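Local coordinates for protein JSC1_58120g3 ([Leptolyngbya] sp. JSC-1, PDB 6XHH) that binds a verdin-type bilin in its GAF domain and, as a far-red cyanobacteriochrome, probably serves as a light sensor in signalling, at residues A[34-39]-A[148-153]; A[58-63]-A[123-128]; A[132-137]-A[168-173]. One frame throughout, in Å; residues are numbered along the deposited sequence.

Contact 1: residues A[34-39]-A[148-153]. With EDO (1,2-ethanediol), chain E.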
loop_
_atom_site.group_PDB
_atom_site.type_symbol
_atom_site.label_atom_id
_atom_site.label_comp_id
_atom_site.label_asym_id
_atom_site.label_seq_id
_atom_site.Cartn_x
_atom_site.Cartn_y
_atom_site.Cartn_z
ATOM N N GLY A 34 -10.612 9.317 0.204
ATOM C CA GLY A 34 -11.916 9.067 -0.383
ATOM C C GLY A 34 -11.890 7.920 -1.374
ATOM O O GLY A 34 -12.388 8.045 -2.500
ATOM N N ILE A 35 -11.310 6.792 -0.976
ATOM C CA ILE A 35 -11.192 5.663 -1.894
ATOM C C ILE A 35 -11.897 4.435 -1.333
ATOM O O ILE A 35 -12.479 4.475 -0.241
ATOM C CB ILE A 35 -9.722 5.335 -2.200
ATOM C CG1 ILE A 35 -8.950 5.035 -0.899
ATOM C CG2 ILE A 35 -9.077 6.471 -3.002
ATOM C CD1 ILE A 35 -7.452 4.780 -1.121
ATOM N N GLU A 36 -11.826 3.327 -2.064
ATOM C CA GLU A 36 -12.677 2.181 -1.779
ATOM C C GLU A 36 -11.998 1.089 -0.964
ATOM O O GLU A 36 -12.699 0.289 -0.342
ATOM C CB GLU A 36 -13.221 1.610 -3.098
ATOM C CG GLU A 36 -14.258 2.559 -3.703
ATOM C CD GLU A 36 -14.487 2.422 -5.210
ATOM O OE1 GLU A 36 -13.688 1.793 -5.940
ATOM O OE2 GLU A 36 -15.513 2.970 -5.672
ATOM N N ARG A 37 -10.667 1.040 -0.923
ATOM C CA ARG A 37 -10.017 0.059 -0.061
ATOM C C ARG A 37 -8.611 0.503 0.274
ATOM O O ARG A 37 -7.906 1.022 -0.584
ATOM C CB ARG A 37 -9.957 -1.328 -0.717
ATOM C CG ARG A 37 -9.799 -2.438 0.293
ATOM C CD ARG A 37 -9.327 -3.726 -0.326
ATOM N NE ARG A 37 -10.215 -4.275 -1.353
ATOM C CZ ARG A 37 -11.301 -5.009 -1.108
ATOM N NH1 ARG A 37 -11.675 -5.284 0.141
ATOM N NH2 ARG A 37 -12.011 -5.485 -2.126
ATOM N N VAL A 38 -8.220 0.291 1.527
ATOM C CA VAL A 38 -6.831 0.377 1.966
ATOM C C VAL A 38 -6.527 -0.890 2.754
ATOM O O VAL A 38 -7.329 -1.314 3.592
ATOM C CB VAL A 38 -6.560 1.635 2.819
ATOM C CG1 VAL A 38 -5.105 1.660 3.293
ATOM C CG2 VAL A 38 -6.855 2.879 2.022
ATOM N N THR A 39 -5.373 -1.495 2.484
ATOM C CA THR A 39 -5.002 -2.760 3.091
ATOM C C THR A 39 -3.603 -2.690 3.687
ATOM O O THR A 39 -2.718 -1.974 3.198
ATOM C CB THR A 39 -5.021 -3.935 2.087
ATOM O OG1 THR A 39 -4.065 -3.697 1.036
ATOM C CG2 THR A 39 -6.378 -4.113 1.483
ATOM N N GLN A 148 -8.360 1.842 -5.635
ATOM C CA GLN A 148 -9.688 2.160 -6.121
ATOM C C GLN A 148 -10.179 0.976 -6.946
ATOM O O GLN A 148 -9.421 0.390 -7.723
ATOM C CB GLN A 148 -9.703 3.458 -6.933
ATOM C CG GLN A 148 -11.102 4.052 -7.183
ATOM C CD GLN A 148 -11.729 4.683 -5.955
ATOM O OE1 GLN A 148 -11.488 4.268 -4.828
ATOM N NE2 GLN A 148 -12.554 5.699 -6.178
ATOM N N ASN A 149 -11.433 0.598 -6.731
ATOM C CA ASN A 149 -11.974 -0.635 -7.283
ATOM C C ASN A 149 -12.934 -0.414 -8.433
ATOM O O ASN A 149 -13.022 -1.267 -9.320
ATOM C CB ASN A 149 -12.702 -1.426 -6.186
ATOM C CG ASN A 149 -11.781 -1.840 -5.049
ATOM O OD1 ASN A 149 -10.562 -1.883 -5.207
ATOM N ND2 ASN A 149 -12.368 -2.160 -3.902
ATOM N N SER A 150 -13.690 0.681 -8.417
ATOM C CA SER A 150 -14.720 0.911 -9.418
ATOM C C SER A 150 -14.229 1.677 -10.639
ATOM O O SER A 150 -14.912 1.652 -11.668
ATOM C CB SER A 150 -15.898 1.651 -8.772
ATOM O OG SER A 150 -15.488 2.914 -8.296
ATOM N N ALA A 151 -13.065 2.311 -10.566
ATOM C CA ALA A 151 -12.620 3.253 -11.585
ATOM C C ALA A 151 -11.131 3.502 -11.378
ATOM O O ALA A 151 -10.615 3.290 -10.287
ATOM C CB ALA A 151 -13.392 4.576 -11.491
ATOM N N PRO A 152 -10.437 3.971 -12.420
ATOM C CA PRO A 152 -9.093 4.526 -12.218
ATOM C C PRO A 152 -9.141 5.732 -11.296
ATOM O O PRO A 152 -10.174 6.382 -11.113
ATOM C CB PRO A 152 -8.657 4.942 -13.633
ATOM C CG PRO A 152 -9.574 4.213 -14.562
ATOM C CD PRO A 152 -10.853 4.023 -13.830
ATOM N N ARG A 153 -7.987 6.054 -10.724
ATOM C CA ARG A 153 -7.876 7.246 -9.904
ATOM C C ARG A 153 -6.458 7.752 -10.035
ATOM O O ARG A 153 -5.520 6.954 -10.027
ATOM C CB ARG A 153 -8.192 6.958 -8.441
ATOM C CG ARG A 153 -8.151 8.192 -7.555
ATOM C CD ARG A 153 -7.741 7.781 -6.180
ATOM N NE ARG A 153 -8.000 8.766 -5.130
ATOM C CZ ARG A 153 -7.119 9.658 -4.701
ATOM N NH1 ARG A 153 -5.934 9.764 -5.285
ATOM N NH2 ARG A 153 -7.438 10.462 -3.698
HETATM C C1 EDO E . -11.176 10.159 -5.691
HETATM O O1 EDO E . -10.945 9.489 -4.441
HETATM C C2 EDO E . -12.624 9.951 -6.141
HETATM O O2 EDO E . -13.493 10.171 -5.018
HETATM O O HOH W 1 -9.749 -4.230 -3.825
#

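Contact 2: residues A[58-63]-A[123-128]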
loop_
_atom_site.group_PDB
_atom_site.type_symbol
_atom_site.label_atom_id
_atom_site.label_comp_id
_atom_site.label_asym_id
_atom_site.label_seq_id
_atom_site.Cartn_x
_atom_site.Cartn_y
_atom_site.Cartn_z
ATOM N N GLY A 58 -18.077 0.456 -0.287
ATOM C CA GLY A 58 -18.746 0.239 -1.553
ATOM C C GLY A 58 -19.205 -1.180 -1.816
ATOM O O GLY A 58 -19.595 -1.499 -2.947
ATOM N N GLY A 59 -19.155 -2.045 -0.804
ATOM C CA GLY A 59 -19.678 -3.397 -0.937
ATOM C C GLY A 59 -18.815 -4.338 -1.757
ATOM O O GLY A 59 -19.307 -5.067 -2.623
ATOM N N TRP A 60 -17.522 -4.333 -1.480
ATOM C CA TRP A 60 -16.533 -5.165 -2.147
ATOM C C TRP A 60 -16.255 -6.418 -1.323
ATOM O O TRP A 60 -16.590 -6.495 -0.139
ATOM C CB TRP A 60 -15.255 -4.345 -2.363
ATOM C CG TRP A 60 -15.567 -3.067 -3.058
ATOM C CD1 TRP A 60 -15.834 -1.848 -2.490
ATOM C CD2 TRP A 60 -15.704 -2.891 -4.467
ATOM N NE1 TRP A 60 -16.110 -0.925 -3.470
ATOM C CE2 TRP A 60 -16.037 -1.539 -4.692
ATOM C CE3 TRP A 60 -15.577 -3.748 -5.567
ATOM C CZ2 TRP A 60 -16.238 -1.022 -5.973
ATOM C CZ3 TRP A 60 -15.765 -3.232 -6.835
ATOM C CH2 TRP A 60 -16.103 -1.884 -7.028
ATOM N N ARG A 61 -15.632 -7.410 -1.962
ATOM C CA ARG A 61 -15.219 -8.599 -1.228
ATOM C C ARG A 61 -14.175 -8.233 -0.184
ATOM O O ARG A 61 -13.340 -7.349 -0.391
ATOM C CB ARG A 61 -14.645 -9.662 -2.172
ATOM C CG ARG A 61 -15.693 -10.419 -2.965
ATOM C CD ARG A 61 -15.251 -11.813 -3.399
ATOM N NE ARG A 61 -13.987 -11.831 -4.133
ATOM C CZ ARG A 61 -13.826 -11.472 -5.404
ATOM N NH1 ARG A 61 -14.847 -11.032 -6.130
ATOM N NH2 ARG A 61 -12.621 -11.546 -5.953
ATOM N N LYS A 62 -14.221 -8.940 0.942
ATOM C CA LYS A 62 -13.205 -8.799 1.972
ATOM C C LYS A 62 -11.960 -9.576 1.569
ATOM O O LYS A 62 -12.052 -10.741 1.167
ATOM C CB LYS A 62 -13.734 -9.296 3.317
ATOM C CG LYS A 62 -14.703 -8.321 3.970
ATOM C CD LYS A 62 -14.992 -8.694 5.416
ATOM C CE LYS A 62 -16.398 -8.271 5.830
ATOM N NZ LYS A 62 -16.610 -8.382 7.303
ATOM N N LEU A 63 -10.799 -8.921 1.653
ATOM C CA LEU A 63 -9.534 -9.562 1.314
ATOM C C LEU A 63 -8.817 -10.158 2.515
ATOM O O LEU A 63 -7.967 -11.039 2.331
ATOM C CB LEU A 63 -8.593 -8.567 0.620
ATOM C CG LEU A 63 -9.240 -7.903 -0.593
ATOM C CD1 LEU A 63 -8.195 -7.038 -1.269
ATOM C CD2 LEU A 63 -9.813 -8.937 -1.550
ATOM N N SER A 123 -8.291 -10.020 -9.841
ATOM C CA SER A 123 -8.812 -11.013 -8.904
ATOM C C SER A 123 -9.068 -10.426 -7.524
ATOM O O SER A 123 -9.851 -11.001 -6.755
ATOM C CB SER A 123 -7.861 -12.211 -8.793
ATOM O OG SER A 123 -6.836 -11.989 -7.833
ATOM N N PHE A 124 -8.431 -9.303 -7.191
ATOM C CA PHE A 124 -8.669 -8.616 -5.933
ATOM C C PHE A 124 -9.574 -7.402 -6.106
ATOM O O PHE A 124 -9.735 -6.618 -5.159
ATOM C CB PHE A 124 -7.331 -8.231 -5.301
ATOM C CG PHE A 124 -6.509 -9.426 -4.883
ATOM C CD1 PHE A 124 -6.991 -10.308 -3.927
ATOM C CD2 PHE A 124 -5.279 -9.687 -5.468
ATOM C CE1 PHE A 124 -6.257 -11.412 -3.553
ATOM C CE2 PHE A 124 -4.540 -10.798 -5.093
ATOM C CZ PHE A 124 -5.028 -11.655 -4.132
ATOM N N GLU A 125 -10.182 -7.256 -7.294
ATOM C CA GLU A 125 -11.151 -6.205 -7.619
ATOM C C GLU A 125 -10.514 -4.818 -7.710
ATOM O O GLU A 125 -11.192 -3.809 -7.523
ATOM C CB GLU A 125 -12.304 -6.176 -6.620
ATOM C CG GLU A 125 -12.892 -7.538 -6.354
ATOM C CD GLU A 125 -14.192 -7.432 -5.620
ATOM O OE1 GLU A 125 -15.245 -7.635 -6.250
ATOM O OE2 GLU A 125 -14.161 -7.123 -4.420
ATOM N N VAL A 126 -9.228 -4.744 -8.043
ATOM C CA VAL A 126 -8.477 -3.488 -8.046
ATOM C C VAL A 126 -8.463 -2.914 -9.462
ATOM O O VAL A 126 -8.204 -3.644 -10.422
ATOM C CB VAL A 126 -7.039 -3.713 -7.533
ATOM C CG1 VAL A 126 -6.193 -2.437 -7.670
ATOM C CG2 VAL A 126 -7.026 -4.212 -6.085
ATOM N N LYS A 127 -8.725 -1.598 -9.600
ATOM C CA LYS A 127 -8.548 -0.893 -10.869
ATOM C C LYS A 127 -7.469 0.185 -10.828
ATOM O O LYS A 127 -7.129 0.745 -11.880
ATOM C CB LYS A 127 -9.868 -0.250 -11.321
ATOM C CG LYS A 127 -10.845 -1.249 -11.940
ATOM C CD LYS A 127 -12.033 -0.516 -12.544
ATOM C CE LYS A 127 -13.019 -1.496 -13.156
ATOM N NZ LYS A 127 -13.451 -2.501 -12.148
ATOM N N SER A 128 -6.903 0.462 -9.659
ATOM C CA SER A 128 -5.945 1.538 -9.453
ATOM C C SER A 128 -5.238 1.242 -8.138
ATOM O O SER A 128 -5.888 0.815 -7.190
ATOM C CB SER A 128 -6.681 2.883 -9.405
ATOM O OG SER A 128 -5.838 3.948 -8.985
#

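Contact 3: residues A[132-137]-A[168-173]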
loop_
_atom_site.group_PDB
_atom_site.type_symbol
_atom_site.label_atom_id
_atom_site.label_comp_id
_atom_site.label_asym_id
_atom_site.label_seq_id
_atom_site.Cartn_x
_atom_site.Cartn_y
_atom_site.Cartn_z
ATOM N N VAL A 132 3.115 0.979 -1.096
ATOM C CA VAL A 132 4.377 1.399 -0.490
ATOM C C VAL A 132 4.824 0.384 0.551
ATOM O O VAL A 132 4.024 -0.365 1.120
ATOM C CB VAL A 132 4.291 2.786 0.171
ATOM C CG1 VAL A 132 3.829 3.843 -0.829
ATOM C CG2 VAL A 132 3.388 2.730 1.408
ATOM N N ALA A 133 6.125 0.393 0.813
ATOM C CA ALA A 133 6.738 -0.568 1.713
ATOM C C ALA A 133 6.475 -0.205 3.173
ATOM O O ALA A 133 6.510 0.970 3.560
ATOM C CB ALA A 133 8.245 -0.631 1.458
ATOM N N ILE A 134 6.242 -1.228 3.988
ATOM C CA ILE A 134 6.258 -1.090 5.444
ATOM C C ILE A 134 7.552 -1.709 5.939
ATOM O O ILE A 134 7.760 -2.917 5.771
ATOM C CB ILE A 134 5.052 -1.783 6.101
ATOM C CG1 ILE A 134 3.739 -1.150 5.672
ATOM C CG2 ILE A 134 5.137 -1.709 7.623
ATOM C CD1 ILE A 134 2.523 -1.998 6.068
ATOM N N PHE A 135 8.418 -0.887 6.539
ATOM C CA PHE A 135 9.690 -1.335 7.094
ATOM C C PHE A 135 9.615 -1.418 8.613
ATOM O O PHE A 135 9.167 -0.478 9.269
ATOM C CB PHE A 135 10.823 -0.396 6.683
ATOM C CG PHE A 135 11.421 -0.749 5.380
ATOM C CD1 PHE A 135 12.417 -1.703 5.301
ATOM C CD2 PHE A 135 10.971 -0.157 4.225
ATOM C CE1 PHE A 135 12.965 -2.045 4.083
ATOM C CE2 PHE A 135 11.518 -0.492 2.998
ATOM C CZ PHE A 135 12.509 -1.440 2.927
ATOM N N GLN A 136 10.072 -2.534 9.157
ATOM C CA GLN A 136 10.259 -2.706 10.593
ATOM C C GLN A 136 11.754 -2.562 10.834
ATOM O O GLN A 136 12.519 -3.500 10.596
ATOM C CB GLN A 136 9.749 -4.067 11.036
ATOM C CG GLN A 136 10.086 -4.444 12.469
ATOM C CD GLN A 136 9.934 -5.935 12.704
ATOM O OE1 GLN A 136 9.354 -6.642 11.877
ATOM N NE2 GLN A 136 10.462 -6.423 13.818
ATOM N N GLY A 137 12.171 -1.392 11.304
ATOM C CA GLY A 137 13.590 -1.083 11.260
ATOM C C GLY A 137 14.009 -0.989 9.807
ATOM O O GLY A 137 13.367 -0.306 8.999
ATOM N N ASP A 168 5.705 4.329 7.380
ATOM C CA ASP A 168 6.751 4.523 8.381
ATOM C C ASP A 168 6.189 4.389 9.793
ATOM O O ASP A 168 6.769 3.705 10.644
ATOM C CB ASP A 168 7.394 5.898 8.197
ATOM C CG ASP A 168 8.339 5.959 7.007
ATOM O OD1 ASP A 168 8.720 4.895 6.475
ATOM O OD2 ASP A 168 8.703 7.092 6.624
ATOM N N GLN A 169 5.063 5.057 10.061
ATOM C CA GLN A 169 4.442 4.987 11.381
ATOM C C GLN A 169 4.006 3.565 11.715
ATOM O O GLN A 169 4.209 3.092 12.837
ATOM C CB GLN A 169 3.250 5.942 11.438
ATOM C CG GLN A 169 3.634 7.399 11.356
ATOM C CD GLN A 169 4.759 7.743 12.313
ATOM O OE1 GLN A 169 4.605 7.631 13.526
ATOM N NE2 GLN A 169 5.906 8.132 11.768
ATOM N N LEU A 170 3.406 2.872 10.749
ATOM C CA LEU A 170 3.078 1.464 10.934
ATOM C C LEU A 170 4.317 0.661 11.284
ATOM O O LEU A 170 4.301 -0.154 12.211
ATOM C CB LEU A 170 2.426 0.908 9.668
ATOM C CG LEU A 170 0.972 1.275 9.400
ATOM C CD1 LEU A 170 0.581 0.745 8.030
ATOM C CD2 LEU A 170 0.062 0.698 10.481
ATOM N N GLY A 171 5.410 0.883 10.546
ATOM C CA GLY A 171 6.631 0.137 10.807
ATOM C C GLY A 171 7.175 0.374 12.200
ATOM O O GLY A 171 7.631 -0.561 12.861
ATOM N N VAL A 172 7.136 1.626 12.659
ATOM C CA VAL A 172 7.564 1.950 14.018
ATOM C C VAL A 172 6.677 1.242 15.039
ATOM O O VAL A 172 7.160 0.708 16.045
ATOM C CB VAL A 172 7.561 3.476 14.216
ATOM C CG1 VAL A 172 7.852 3.823 15.658
ATOM C CG2 VAL A 172 8.594 4.124 13.302
ATOM N N ALA A 173 5.367 1.206 14.785
ATOM C CA ALA A 173 4.460 0.502 15.684
ATOM C C ALA A 173 4.742 -0.998 15.703
ATOM O O ALA A 173 4.699 -1.632 16.766
ATOM C CB ALA A 173 3.013 0.780 15.280
HETATM O O HOH W 2 8.022 2.052 5.843
#

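Contact 1: residues A[34-39]-A[148-153]
Glu-36 reaches from just before strand 37-43 into the turn that follows strand 139-148, and its carboxylate is gripped there by three donors. Its CB passes OE1 of Gln-148 and ND2 of Asn-149 at van der Waals range. CG then touches the same OE1 of Gln-148, and beyond it the extended chain (chi2 157°) carries CD over the Gln-148 amide, the carboxylate and amide planes stacked 23° apart. At the tip OE1 takes two backbone N-H groups: Asn-149 N, 2.7 Å from Glu-36 OE1, arrives nearly in line with the C-O bond, while Ser-150 N, also 2.7 Å from Glu-36 OE1, is taken by the syn lone pair of that oxygen. OE2 receives the hydroxyl of Ser-150, with OG 2.6 Å from Glu-36 OE2, again on the syn side. These bonds fix the rotation of the carboxylate and would probably favour its ionised form. Gln-148, bent at chi2 (73°), folds back so that OE1 accepts a weak bond from Glu-36 N at 2.9 Å. Beside it, Ile-35 CG2 lies 3.3 Å from Arg-153 NE, and Arg-153 NE donates to O1 of an ethanediol, probably from the crystallisation liquor, 3.1 Å away. At the other end water 1 links Arg-37 NE to Asn-149 OD1; Arg-37 NH1 hydrogen-bonds Arg-61 O and forms a salt bridge with Glu-54. The contact lies where helix 18-33, closed by a Schellman motif at Gly-34, gives way to strand 37-43 alongside strand 139-148; Arg-153 reaches back to Phe-33 O and across to Glu-159 of helix 157-178.

Contact 2: residues A[58-63]-A[123-128]
A Schellman motif ends helix 115-123 with Glu-125 as its C-prime residue, at positive phi, and from this turn the Glu-125 side chain extends to the loop between strands 49-56 and 67-68. Its OE2 accepts the backbone N-H of Arg-61, with Arg-61 N 2.9 Å from Glu-125 OE2; the donor comes from the syn side, 17° out of the carboxylate plane. The other oxygen faces the guanidinium: Arg-61 NH1 is 3.4 Å from Glu-125 OE1 in a salt bridge that is electrostatic rather than directional, since the oxygen sits off the plane in which the N-H groups lie. Arg-61, bent at chi3, turns one face of its guanidinium to the carboxylate with the two planes tilted by 34°, CD of Glu-125 standing 3.6 Å above the guanidinium plane toward its rim. Trp-60 meets the same carboxylate with the edge of its indole, CE3 being 3.8 Å from Glu-125 OE2, and the ring and carboxylate planes are 79° apart. Alongside, Leu-63 CD2 packs at the edge of the Phe-124 ring, 3.9 Å from Phe-124 CD1. The Phe-124 ring also meets Phe-51 edge-to-face and Trp-68; the Phe-124 side chain is about 6 Å from the bound bilin. One glutamate thus combines a directional backbone bond with a diffuse charge attraction, and Arg-37 adds a weak, long ion pair on OE2; the surrounding positive charge would probably keep the carboxylate ionised.

Contact 3: residues A[132-137]-A[168-173]
With CG1 of Ile-134 set beside its backbone N (chi1 -63°) and the chain extended beyond, CD1 reaches the helix, while CG2 faces Gly-171. Leu-170, with CG anti to its carbonyl carbon (chi1 -76°), directs CD1 to meet it: Ile-134 CD1 and Leu-170 CD1 touch at 3.9 Å, the two side chains meeting at a slant. The other branch, Ile-134 CG2, rests 3.9 Å from Gly-171 N, against bare helix backbone. Gly-171 is where strand and helix come nearest, its CA 4.6 Å from that of Gln-136. Here the carbonyl of Phe-135 receives a CA-H...O contact, with Gly-171 CA 3.0 Å from Phe-135 O; with no side chain on Gly-171, the helix backbone itself meets the strand carbonyl. No direct hydrogen bond joins the two segments, but water 2 bridges them: it donates to Ala-133 O and to Asp-168 OD1 (water 2 O to Asp-168 OD1 3.0 Å), and accepts from Phe-135 N. Asp-168 also forms a salt bridge with Arg-165 one turn earlier. Strand 132-136 and helix 168-173 run in nearly the same direction, 28° apart with axes 6.5 Å from each other at the closest. Helix 157-178 is thereby laid against strand 128-136 of the antiparallel sheet, with Ile-134 also packing on Ile-174 of the same helix and on Trp-141 of strand 139-148, and Leu-170 continuing to Phe-22 and Thr-25 of helix 18-33.

All three contacts lie within one GAF domain; contacts 1 and 3 reach its antiparallel sheet, while contact 2 joins loops beside it. Contact 2 is nested within the loop closed by contact 1, their centres 8 Å apart; they touch through Arg-37 and Arg-61 and through the pairing of Gln-148 with Lys-127, forming one polar corner where strand 37-43 starts and strand 139-148 ends. Contact 3 crosses contact 1 along the chain and follows contact 2 in series, about 22 and 24 Å away between centres, on the opposite side of the chain's centre. Strand 128-136 runs from the corner by contact 2 to contact 3, where helix 157-178 packs on it.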